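Local atomic coordinates of protein scribble homolog (Homo sapiens, PDB entry 6EEY), a protein that binds C-terminal PDZ ligands of alpha1D-adrenergic receptors co-operatively and probably serves as a cell-polarity scaffold, the fourth of its PDZ domains being described here. Residues 19-24 against 77-82; 65-70 against 83-88. The protein carries 1 engineered substitution. All blocks are in the same frame, centred on the assembly; numbering follows the deposited sequence.

Interaction 1 of 2, residues 19-24 against 77-82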
ATOM      1  N   ILE A  19       0.437  -7.235  -3.041  1.00  4.15           N
ATOM      2  CA  ILE A  19       1.668  -6.615  -2.580  1.00  4.15           C
ATOM      3  C   ILE A  19       1.820  -6.872  -1.100  1.00  4.61           C
ATOM      4  O   ILE A  19       0.855  -7.129  -0.385  1.00  6.78           O
ATOM      5  CB  ILE A  19       1.743  -5.110  -2.858  1.00  4.39           C
ATOM      6  CG1 ILE A  19       0.658  -4.337  -2.115  1.00  5.40           C
ATOM      7  CG2 ILE A  19       1.660  -4.865  -4.344  1.00  5.74           C
ATOM      8  CD1 ILE A  19       0.863  -2.837  -2.155  1.00  6.19           C
ATOM      9  N   SER A  20       3.055  -6.808  -0.636  1.00  4.84           N
ATOM     10  CA  SER A  20       3.363  -6.777   0.781  1.00  4.48           C
ATOM     11  C   SER A  20       3.795  -5.367   1.130  1.00  4.53           C
ATOM     12  O   SER A  20       4.386  -4.663   0.314  1.00  4.30           O
ATOM     13  CB  SER A  20       4.493  -7.732   1.120  1.00  7.81           C
ATOM     14  OG  SER A  20       4.287  -8.969   0.472  1.00 14.93           O
ATOM     15  N   ILE A  21       3.499  -4.969   2.357  1.00  3.73           N
ATOM     16  CA  ILE A  21       3.814  -3.637   2.838  1.00  4.99           C
ATOM     17  C   ILE A  21       4.580  -3.718   4.145  1.00  4.34           C
ATOM     18  O   ILE A  21       4.494  -4.695   4.888  1.00  5.94           O
ATOM     19  CB  ILE A  21       2.562  -2.749   2.995  1.00  4.84           C
ATOM     20  CG1 ILE A  21       1.545  -3.416   3.920  1.00  7.12           C
ATOM     21  CG2 ILE A  21       1.970  -2.470   1.626  1.00  6.18           C
ATOM     22  CD1 ILE A  21       0.409  -2.516   4.326  1.00  7.47           C
ATOM     23  N   ARG A  22       5.316  -2.654   4.422  1.00  4.63           N
ATOM     24  CA  ARG A  22       6.015  -2.484   5.678  1.00  5.48           C
ATOM     25  C   ARG A  22       5.827  -1.051   6.131  1.00  4.69           C
ATOM     26  O   ARG A  22       5.422  -0.179   5.360  1.00  5.97           O
ATOM     27  CB  ARG A  22       7.507  -2.762   5.527  1.00  5.83           C
ATOM     28  CG  ARG A  22       8.177  -1.836   4.550  1.00  6.39           C
ATOM     29  CD  ARG A  22       9.681  -2.089   4.428  1.00  8.26           C
ATOM     30  NE  ARG A  22      10.254  -1.219   3.418  1.00  7.59           N
ATOM     31  CZ  ARG A  22      10.600   0.048   3.618  1.00  6.13           C
ATOM     32  NH1 ARG A  22      11.076   0.763   2.614  1.00  6.44           N
ATOM     33  NH2 ARG A  22      10.462   0.611   4.813  1.00  8.92           N
ATOM     34  N   GLY A  23       6.166  -0.795   7.391  1.00  5.93           N
ATOM     35  CA  GLY A  23       6.177   0.545   7.929  1.00  6.59           C
ATOM     36  C   GLY A  23       4.985   0.819   8.802  1.00  7.78           C
ATOM     37  O   GLY A  23       4.427  -0.099   9.407  1.00 11.97           O
ATOM     38  N   GLY A  24       4.563   2.071   8.857  1.00  8.56           N
ATOM     39  CA  GLY A  24       3.505   2.464   9.763  1.00  9.27           C
ATOM     40  C   GLY A  24       4.041   2.972  11.082  1.00  8.39           C
ATOM     41  O   GLY A  24       5.233   3.241  11.248  1.00  8.23           O
ATOM     42  N   GLY A  77      -2.522  -4.585   9.755  1.00  6.35           N
ATOM     43  CA  GLY A  77      -3.606  -5.455   9.348  1.00  6.85           C
ATOM     44  C   GLY A  77      -4.732  -4.703   8.677  1.00  7.36           C
ATOM     45  O   GLY A  77      -5.374  -5.220   7.764  1.00  6.63           O
ATOM     46  N   GLU A  78      -5.003  -3.481   9.128  1.00  5.55           N
ATOM     47  CA  GLU A  78      -6.045  -2.689   8.498  1.00  5.87           C
ATOM     48  C   GLU A  78      -5.627  -2.239   7.105  1.00  5.47           C
ATOM     49  O   GLU A  78      -6.452  -2.167   6.182  1.00  5.74           O
ATOM     50  CB  GLU A  78      -6.350  -1.468   9.340  1.00  6.13           C
ATOM     51  CG  GLU A  78      -7.120  -1.755  10.595  1.00  7.23           C
ATOM     52  CD  GLU A  78      -7.151  -0.558  11.520  1.00  8.95           C
ATOM     53  OE1 GLU A  78      -6.087  -0.219  12.091  1.00  8.82           O
ATOM     54  OE2 GLU A  78      -8.224   0.068  11.636  1.00  9.31           O
ATOM     55  N   ALA A  79      -4.354  -1.919   6.931  1.00  5.13           N
ATOM     56  CA  ALA A  79      -3.870  -1.562   5.603  1.00  5.28           C
ATOM     57  C   ALA A  79      -3.925  -2.756   4.673  1.00  5.29           C
ATOM     58  O   ALA A  79      -4.347  -2.639   3.522  1.00  5.36           O
ATOM     59  CB  ALA A  79      -2.452  -1.015   5.708  1.00  5.71           C
ATOM     60  N   VAL A  80      -3.532  -3.924   5.157  1.00  4.99           N
ATOM     61  CA  VAL A  80      -3.652  -5.133   4.351  1.00  6.54           C
ATOM     62  C   VAL A  80      -5.100  -5.389   3.974  1.00  7.16           C
ATOM     63  O   VAL A  80      -5.401  -5.786   2.841  1.00  7.84           O
ATOM     64  CB  VAL A  80      -3.024  -6.320   5.094  1.00  7.55           C
ATOM     65  CG1 VAL A  80      -3.381  -7.619   4.400  1.00 10.16           C
ATOM     66  CG2 VAL A  80      -1.524  -6.154   5.141  1.00  9.08           C
ATOM     67  N   GLN A  81      -6.028  -5.181   4.903  1.00  6.19           N
ATOM     68  CA  GLN A  81      -7.433  -5.359   4.577  1.00  6.59           C
ATOM     69  C   GLN A  81      -7.883  -4.406   3.480  1.00  5.52           C
ATOM     70  O   GLN A  81      -8.646  -4.801   2.595  1.00  6.18           O
ATOM     71  CB  GLN A  81      -8.287  -5.193   5.829  1.00  7.99           C
ATOM     72  CG  GLN A  81      -9.780  -5.280   5.541  1.00 12.39           C
ATOM     73  CD  GLN A  81     -10.172  -6.579   4.859  1.00 18.43           C
ATOM     74  OE1 GLN A  81      -9.919  -7.664   5.383  1.00 18.65           O
ATOM     75  NE2 GLN A  81     -10.784  -6.475   3.675  1.00 18.60           N
ATOM     76  N   LEU A  82      -7.438  -3.153   3.511  1.00  5.13           N
ATOM     77  CA  LEU A  82      -7.766  -2.244   2.419  1.00  4.64           C
ATOM     78  C   LEU A  82      -7.239  -2.785   1.102  1.00  4.00           C
ATOM     79  O   LEU A  82      -7.905  -2.675   0.074  1.00  4.50           O
ATOM     80  CB  LEU A  82      -7.231  -0.844   2.692  1.00  5.40           C
ATOM     81  CG  LEU A  82      -8.094  -0.007   3.630  1.00  5.88           C
ATOM     82  CD1 LEU A  82      -7.320   1.200   4.099  1.00  8.13           C
ATOM     83  CD2 LEU A  82      -9.382   0.424   2.947  1.00 12.18           C
TER
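No ring, amide or carboxylate takes part where Ile-21 meets Ala-79 and Val-80, and there are accordingly no faces or edges to match; the contact is made by methyl groups alone. It lies at the base of what in PDZ domains is the peptide-binding groove, between strand 19-23 and helix 76-83. Across the groove the backbones stay well apart, with 7.8 Å between CA of Ile-21 and CA of Val-80, and no hydrogen bond joins the two segments.

One isoleucine branch does the reaching. CG1 of Ile-21 lies between the backbone N and the carbonyl carbon (chi1 56°), and the chain then runs on extended (chi2 170°), which carries CD1 across to the helix. There CD1 presses against CB of Ala-79, methyl to methyl, at 3.5 Å. The same methyl reaches Val-80 more loosely, and the two side chains are set obliquely to each other. Ile-21 also packs on Ile-40, Leu-63 and Leu-83, so that it joins the groove to the hydrophobic core, and it touches His-76 at the start of the helix. A histidine at that position is a feature of class I PDZ domains, where it typically receives the hydroxyl of a ligand serine or threonine.

Strand 19-23 is held on one edge by backbone hydrogen bonds to strand 40-45, including those of Ser-20 and Arg-22. In PDZ domains the other edge is where a peptide adds as a further antiparallel strand. Of the two valine methyls, CG2 of Val-80, anti to the carbonyl carbon, is the nearer, lying 4.2 Å from CD1 of Ile-21, while CG1 of Val-80 is 6.4 Å from that methyl.

Interaction 2 of 2, residues 65-70 against 83-88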
ATOM      1  N   GLU A  65      -2.414   6.068   0.208  1.00  3.17           N
ATOM      2  CA  GLU A  65      -3.834   5.815   0.285  1.00  4.19           C
ATOM      3  C   GLU A  65      -4.137   4.561  -0.506  1.00  3.32           C
ATOM      4  O   GLU A  65      -3.458   4.252  -1.490  1.00  3.37           O
ATOM      5  CB  GLU A  65      -4.690   6.929  -0.326  1.00  3.76           C
ATOM      6  CG  GLU A  65      -4.508   8.262   0.336  1.00  4.73           C
ATOM      7  CD  GLU A  65      -5.439   9.343  -0.185  1.00  5.20           C
ATOM      8  OE1 GLU A  65      -5.470  10.419   0.444  1.00  6.99           O
ATOM      9  OE2 GLU A  65      -6.136   9.138  -1.189  1.00  5.84           O
ATOM     10  N   VAL A  66      -5.185   3.876  -0.089  1.00  2.90           N
ATOM     11  CA  VAL A  66      -5.765   2.767  -0.833  1.00  3.91           C
ATOM     12  C   VAL A  66      -7.244   3.070  -0.936  1.00  3.72           C
ATOM     13  O   VAL A  66      -7.887   3.362   0.074  1.00  4.98           O
ATOM     14  CB  VAL A  66      -5.540   1.432  -0.104  1.00  4.04           C
ATOM     15  CG1 VAL A  66      -6.219   0.282  -0.830  1.00  5.43           C
ATOM     16  CG2 VAL A  66      -4.063   1.135   0.016  1.00  6.29           C
ATOM     17  N   ASN A  67      -7.780   3.018  -2.142  1.00  4.18           N
ATOM     18  CA  ASN A  67      -9.188   3.317  -2.388  1.00  4.65           C
ATOM     19  C   ASN A  67      -9.607   4.618  -1.707  1.00  5.42           C
ATOM     20  O   ASN A  67     -10.654   4.710  -1.049  1.00  5.53           O
ATOM     21  CB  ASN A  67     -10.093   2.144  -2.017  1.00  5.11           C
ATOM     22  CG  ASN A  67      -9.986   1.003  -3.012  1.00  5.03           C
ATOM     23  OD1 ASN A  67      -9.447   1.167  -4.107  1.00  5.49           O
ATOM     24  ND2 ASN A  67     -10.520  -0.148  -2.656  1.00  5.77           N
ATOM     25  N   GLN A  68      -8.752   5.627  -1.874  1.00  5.14           N
ATOM     26  CA  GLN A  68      -8.987   6.998  -1.448  1.00  6.33           C
ATOM     27  C   GLN A  68      -8.881   7.202   0.041  1.00  5.92           C
ATOM     28  O   GLN A  68      -9.214   8.282   0.518  1.00  7.20           O
ATOM     29  CB  GLN A  68     -10.347   7.544  -1.897  1.00  8.26           C
ATOM     30  CG  GLN A  68     -10.715   7.204  -3.319  1.00 12.18           C
ATOM     31  CD  GLN A  68      -9.802   7.851  -4.315  1.00 15.84           C
ATOM     32  OE1 GLN A  68      -9.376   8.987  -4.128  1.00 15.69           O
ATOM     33  NE2 GLN A  68      -9.491   7.133  -5.392  1.00 21.34           N
ATOM     34  N   GLN A  69      -8.432   6.206   0.792  1.00  6.33           N
ATOM     35  CA  GLN A  69      -8.377   6.275   2.244  1.00  6.50           C
ATOM     36  C   GLN A  69      -6.935   6.304   2.713  1.00  4.19           C
ATOM     37  O   GLN A  69      -6.122   5.475   2.309  1.00  5.12           O
ATOM     38  CB  GLN A  69      -9.125   5.094   2.837  1.00  6.96           C
ATOM     39  CG  GLN A  69     -10.606   5.179   2.504  1.00 11.40           C
ATOM     40  CD  GLN A  69     -11.304   3.849   2.555  1.00 15.33           C
ATOM     41  OE1 GLN A  69     -11.552   3.310   3.634  1.00 17.38           O
ATOM     42  NE2 GLN A  69     -11.618   3.296   1.383  1.00 16.60           N
ATOM     43  N   SER A  70      -6.625   7.281   3.549  1.00  5.69           N
ATOM     44  CA  SER A  70      -5.288   7.431   4.076  1.00  5.03           C
ATOM     45  C   SER A  70      -4.887   6.220   4.909  1.00  5.14           C
ATOM     46  O   SER A  70      -5.659   5.703   5.724  1.00  6.52           O
ATOM     47  CB  SER A  70      -5.222   8.677   4.957  1.00  5.66           C
ATOM     48  OG  SER A  70      -3.957   8.793   5.573  1.00  6.78           O
ATOM     49  N   LEU A  83      -6.044  -3.367   1.114  1.00  4.08           N
ATOM     50  CA  LEU A  83      -5.456  -3.920  -0.103  1.00  3.57           C
ATOM     51  C   LEU A  83      -6.181  -5.165  -0.581  1.00  4.34           C
ATOM     52  O   LEU A  83      -5.924  -5.605  -1.706  1.00  5.17           O
ATOM     53  CB  LEU A  83      -3.976  -4.199   0.122  1.00  5.21           C
ATOM     54  CG  LEU A  83      -3.108  -2.950   0.269  1.00  5.65           C
ATOM     55  CD1 LEU A  83      -1.762  -3.285   0.878  1.00  6.25           C
ATOM     56  CD2 LEU A  83      -2.934  -2.274  -1.080  1.00  6.09           C
ATOM     57  N   ARG A  84      -7.086  -5.716   0.229  1.00  4.49           N
ATOM     58  CA  ARG A  84      -7.903  -6.870  -0.122  1.00  5.38           C
ATOM     59  C   ARG A  84      -9.355  -6.490  -0.369  1.00  5.92           C
ATOM     60  O   ARG A  84     -10.213  -7.367  -0.463  1.00  6.67           O
ATOM     61  CB  ARG A  84      -7.796  -7.947   0.955  1.00  7.27           C
ATOM     62  CG  ARG A  84      -6.378  -8.481   1.050  1.00 11.23           C
ATOM     63  CD  ARG A  84      -6.120  -9.239   2.336  1.00  9.79           C
ATOM     64  NE  ARG A  84      -6.943 -10.439   2.472  1.00 18.45           N
ATOM     65  CZ  ARG A  84      -6.565 -11.667   2.111  1.00 18.62           C
ATOM     66  NH1 ARG A  84      -7.394 -12.687   2.299  1.00 19.36           N
ATOM     67  NH2 ARG A  84      -5.376 -11.878   1.562  1.00 18.53           N
ATOM     68  N   SER A  85      -9.639  -5.215  -0.533  1.00  4.33           N
ATOM     69  CA  SER A  85     -10.993  -4.757  -0.769  1.00  5.36           C
ATOM     70  C   SER A  85     -11.553  -5.426  -2.011  1.00  5.65           C
ATOM     71  O   SER A  85     -10.856  -5.627  -3.007  1.00  5.72           O
ATOM     72  CB  SER A  85     -11.012  -3.244  -0.996  1.00  5.95           C
ATOM     73  OG  SER A  85     -10.573  -2.525   0.142  1.00  6.37           O
ATOM     74  N   VAL A  86     -12.841  -5.726  -1.974  1.00  5.28           N
ATOM     75  CA  VAL A  86     -13.463  -6.306  -3.142  1.00  5.89           C
ATOM     76  C   VAL A  86     -13.540  -5.262  -4.251  1.00  5.82           C
ATOM     77  O   VAL A  86     -13.426  -4.047  -4.036  1.00  5.82           O
ATOM     78  CB  VAL A  86     -14.840  -6.926  -2.850  1.00 11.54           C
ATOM     79  CG1 VAL A  86     -14.733  -7.973  -1.751  1.00 12.00           C
ATOM     80  CG2 VAL A  86     -15.823  -5.863  -2.485  1.00 11.39           C
ATOM     81  N   GLY A  87     -13.760  -5.749  -5.459  1.00  5.37           N
ATOM     82  CA  GLY A  87     -13.910  -4.898  -6.607  1.00  5.46           C
ATOM     83  C   GLY A  87     -13.033  -5.352  -7.744  1.00  3.78           C
ATOM     84  O   GLY A  87     -12.037  -6.060  -7.536  1.00  4.92           O
ATOM     85  N   ASP A  88     -13.392  -4.978  -8.958  1.00  3.90           N
ATOM     86  CA  ASP A  88     -12.588  -5.382 -10.104  1.00  4.78           C
ATOM     87  C   ASP A  88     -11.472  -4.396 -10.406  1.00  3.78           C
ATOM     88  O   ASP A  88     -10.719  -4.592 -11.366  1.00  4.26           O
ATOM     89  CB  ASP A  88     -13.459  -5.708 -11.321  1.00  6.92           C
ATOM     90  CG  ASP A  88     -14.318  -4.582 -11.763  1.00  8.89           C
ATOM     91  OD1 ASP A  88     -13.966  -3.415 -11.544  1.00  9.85           O
ATOM     92  OD2 ASP A  88     -15.378  -4.871 -12.365  1.00  9.05           O
TER
HETATM   93  O   HOH W   1     -11.117  -2.255  -4.576  1.00  6.85           O
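Val-66 and Leu-83 meet with their side chains crossing at about a right angle, and CD2 of Leu-83 sits against both methyls of Val-66, 3.8 Å from CG2 and 4.2 Å from CG1. The leucine CB leaves its backbone heading away from the strand, and it is CD2 that comes back to the valine. Leu-82, Leu-90 and Leu-71 also pack on Val-66, placing the pair in the PDZ core between the sheet and helix 76-83.

Beside it, the amide of Asn-67 lies next to Ser-85. Its ND2 stands 3.5 Å from CB of Ser-85 but makes no hydrogen bond to the serine hydroxyl, which is bonded to O of Leu-82. Instead ND2 of Asn-67 donates to a water at 2.9 Å, and that water donates in turn to O of Val-86, at 3.0 Å. OD1 of Asn-67 accepts from N of Thr-91.

Asn-67 belongs to a type I' turn, Val-66 to Gln-69, which NE2 of Gln-69 braces with a nearly straight bond (171°) to O of Asn-67, approaching 40° above the carbonyl plane. With no direct hydrogen bond between the segments, turn and loop rely on apolar packing and one bridging water, and the Asn-67 amide, held at one end by Thr-91 and at the other by that water, has its rotation fixed.

Overall arrangement
From the N terminus, strand 19-23 comes first; the chain then passes through strand 40-45, helix 50-54 and strand 62-66 before helix 76-83 returns to it, and interaction 1 closes this long loop. Interaction 2 opens inside that loop, at 65-70, and closes just beyond it, at 83-88, so the two cross rather than nest. Their second segments are consecutive, and the contacts touch directly: CG2 of Ile-21 lies 3.9 Å from CD1 of Leu-83, and O of Leu-82 lies 3.5 Å from CG1 of Val-66. Together they fix helix 76-83 and the loop after it against two parts of the same curled antiparallel sheet, with their centres 11 Å apart.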